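Local structure of protocadherin gamma-B3 (Homo sapiens, 5K8R) at residues A[207-212]-A[295-300]. The protein is a neuronal cell-surface cadherin that probably mediates calcium-dependent adhesion through its extracellular repeats and may help set up specific connections in the brain. Sequence-based numbering, arbitrary orientation.
Sequences DNPPVF and GHHTAY. With CA (calcium ion), chain I; CA (calcium ion), chain J; CA (calcium ion), chain H.
Ala299 packs its CB between Pro210 and Phe212, and this is the tight part of the contact. The methyl comes within 3.3 Å of Pro210 O. It lies 4.1 Å from Pro210 CB and 4.0 Å from Phe212 CD2. With CG anti to its carbonyl carbon (chi1 -83°), the Phe212 ring reaches across and presents its edge to Ala299 O and Tyr300 N, with CE2 3.6 Å from Ala299 O. Replacing Phe212 by an alanine removes the ring and would probably leave the Ala299 methyl without its apolar neighbour on that side. Buried Pro210 also sets its CD against His297 CB at 3.8 Å, a step toward the looser, more exposed end. There Pro209 CG lies over one face of the His297 imidazole, a CH-pi contact 4.2 Å from the ring centroid. Just before these prolines, Asn208 O binds one calcium ion at 2.4 Å, and the Asp207 carboxylate bridges two more. Glu114 and Glu173 of the second cadherin repeat and Asp238 and Asp240 of the third are among the other ligands in this linker. Beyond it, Val211 pairs with Ile237 of strand 230-237 and Ala299 with Ala291 of strand 284-292, so the contact joins the two sheets of the third repeat's beta sandwich.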
loop_
_atom_site.group_PDB
_atom_site.type_symbol
_atom_site.label_atom_id
_atom_site.label_comp_id
_atom_site.label_asym_id
_atom_site.label_seq_id
_atom_site.Cartn_x
_atom_site.Cartn_y
_atom_site.Cartn_z
ATOM N N ASP A 207 -3.179 -3.394 -9.362
ATOM C CA ASP A 207 -4.195 -3.821 -10.313
ATOM C C ASP A 207 -3.679 -4.859 -11.302
ATOM O O ASP A 207 -4.362 -5.150 -12.291
ATOM C CB ASP A 207 -4.757 -2.610 -11.066
ATOM C CG ASP A 207 -3.670 -1.705 -11.622
ATOM O OD1 ASP A 207 -2.534 -2.178 -11.830
ATOM O OD2 ASP A 207 -3.959 -0.512 -11.855
ATOM N N ASN A 208 -2.500 -5.421 -11.064
ATOM C CA ASN A 208 -1.912 -6.424 -11.950
ATOM C C ASN A 208 -1.472 -7.627 -11.129
ATOM O O ASN A 208 -0.529 -7.508 -10.321
ATOM C CB ASN A 208 -0.734 -5.846 -12.729
ATOM C CG ASN A 208 -1.161 -4.814 -13.752
ATOM O OD1 ASN A 208 -1.579 -5.158 -14.858
ATOM N ND2 ASN A 208 -1.057 -3.540 -13.390
ATOM N N PRO A 209 -2.113 -8.781 -11.285
ATOM C CA PRO A 209 -1.659 -9.987 -10.584
ATOM C C PRO A 209 -0.390 -10.527 -11.214
ATOM O O PRO A 209 -0.040 -10.150 -12.343
ATOM C CB PRO A 209 -2.831 -10.967 -10.765
ATOM C CG PRO A 209 -3.991 -10.126 -11.228
ATOM C CD PRO A 209 -3.380 -9.003 -11.997
ATOM N N PRO A 210 0.338 -11.401 -10.517
ATOM C CA PRO A 210 1.499 -12.046 -11.140
ATOM C C PRO A 210 1.071 -12.936 -12.297
ATOM O O PRO A 210 -0.035 -13.481 -12.316
ATOM C CB PRO A 210 2.110 -12.866 -9.997
ATOM C CG PRO A 210 1.593 -12.227 -8.748
ATOM C CD PRO A 210 0.219 -11.740 -9.089
ATOM N N VAL A 211 1.964 -13.075 -13.276
ATOM C CA VAL A 211 1.711 -13.877 -14.467
ATOM C C VAL A 211 2.905 -14.795 -14.688
ATOM O O VAL A 211 4.019 -14.320 -14.942
ATOM C CB VAL A 211 1.465 -13.008 -15.711
ATOM C CG1 VAL A 211 1.437 -13.873 -16.962
ATOM C CG2 VAL A 211 0.166 -12.230 -15.568
ATOM N N PHE A 212 2.675 -16.102 -14.593
ATOM C CA PHE A 212 3.730 -17.067 -14.864
ATOM C C PHE A 212 4.038 -17.111 -16.355
ATOM O O PHE A 212 3.141 -17.003 -17.196
ATOM C CB PHE A 212 3.328 -18.458 -14.377
ATOM C CG PHE A 212 3.586 -18.689 -12.918
ATOM C CD1 PHE A 212 4.876 -18.893 -12.455
ATOM C CD2 PHE A 212 2.541 -18.717 -12.009
ATOM C CE1 PHE A 212 5.120 -19.110 -11.112
ATOM C CE2 PHE A 212 2.778 -18.934 -10.666
ATOM C CZ PHE A 212 4.069 -19.133 -10.218
ATOM N N GLY A 295 0.171 -7.026 -2.602
ATOM C CA GLY A 295 -1.260 -6.876 -2.452
ATOM C C GLY A 295 -2.035 -8.174 -2.404
ATOM O O GLY A 295 -3.264 -8.153 -2.541
ATOM N N HIS A 296 -1.349 -9.304 -2.227
ATOM C CA HIS A 296 -1.948 -10.625 -2.066
ATOM C C HIS A 296 -2.665 -11.116 -3.320
ATOM O O HIS A 296 -3.538 -11.985 -3.232
ATOM C CB HIS A 296 -2.900 -10.661 -0.865
ATOM C CG HIS A 296 -2.267 -10.217 0.416
ATOM N ND1 HIS A 296 -2.389 -8.932 0.901
ATOM C CD2 HIS A 296 -1.491 -10.881 1.305
ATOM C CE1 HIS A 296 -1.724 -8.827 2.038
ATOM N NE2 HIS A 296 -1.170 -9.997 2.304
ATOM N N HIS A 297 -2.320 -10.583 -4.489
ATOM C CA HIS A 297 -2.747 -11.203 -5.736
ATOM C C HIS A 297 -1.986 -12.506 -5.941
ATOM O O HIS A 297 -0.789 -12.595 -5.657
ATOM C CB HIS A 297 -2.510 -10.263 -6.919
ATOM C CG HIS A 297 -3.642 -9.319 -7.180
ATOM N ND1 HIS A 297 -4.947 -9.612 -6.850
ATOM C CD2 HIS A 297 -3.664 -8.089 -7.744
ATOM C CE1 HIS A 297 -5.725 -8.602 -7.198
ATOM N NE2 HIS A 297 -4.970 -7.665 -7.743
ATOM N N THR A 298 -2.686 -13.523 -6.435
ATOM C CA THR A 298 -2.129 -14.862 -6.538
ATOM C C THR A 298 -2.153 -15.353 -7.979
ATOM O O THR A 298 -3.010 -14.963 -8.778
ATOM C CB THR A 298 -2.896 -15.849 -5.649
ATOM O OG1 THR A 298 -4.290 -15.807 -5.979
ATOM C CG2 THR A 298 -2.714 -15.495 -4.181
ATOM N N ALA A 299 -1.187 -16.212 -8.300
ATOM C CA ALA A 299 -1.143 -16.925 -9.567
ATOM C C ALA A 299 -0.686 -18.349 -9.294
ATOM O O ALA A 299 0.058 -18.601 -8.343
ATOM C CB ALA A 299 -0.209 -16.247 -10.577
ATOM N N TYR A 300 -1.137 -19.282 -10.129
ATOM C CA TYR A 300 -0.878 -20.695 -9.888
ATOM C C TYR A 300 -0.450 -21.377 -11.177
ATOM O O TYR A 300 -1.087 -21.200 -12.220
ATOM C CB TYR A 300 -2.117 -21.387 -9.307
ATOM C CG TYR A 300 -2.555 -20.818 -7.975
ATOM C CD1 TYR A 300 -3.424 -19.736 -7.912
ATOM C CD2 TYR A 300 -2.096 -21.360 -6.782
ATOM C CE1 TYR A 300 -3.824 -19.210 -6.697
ATOM C CE2 TYR A 300 -2.491 -20.842 -5.563
ATOM C CZ TYR A 300 -3.354 -19.766 -5.527
ATOM O OH TYR A 300 -3.751 -19.246 -4.316
HETATM CA CA CA I . -2.911 -0.106 -14.103
HETATM CA CA CA J . -0.515 -0.841 -11.257
HETATM CA CA CA H . 0.901 -6.717 -8.609
HETATM O O HOH W 1 -5.046 0.671 -15.137
#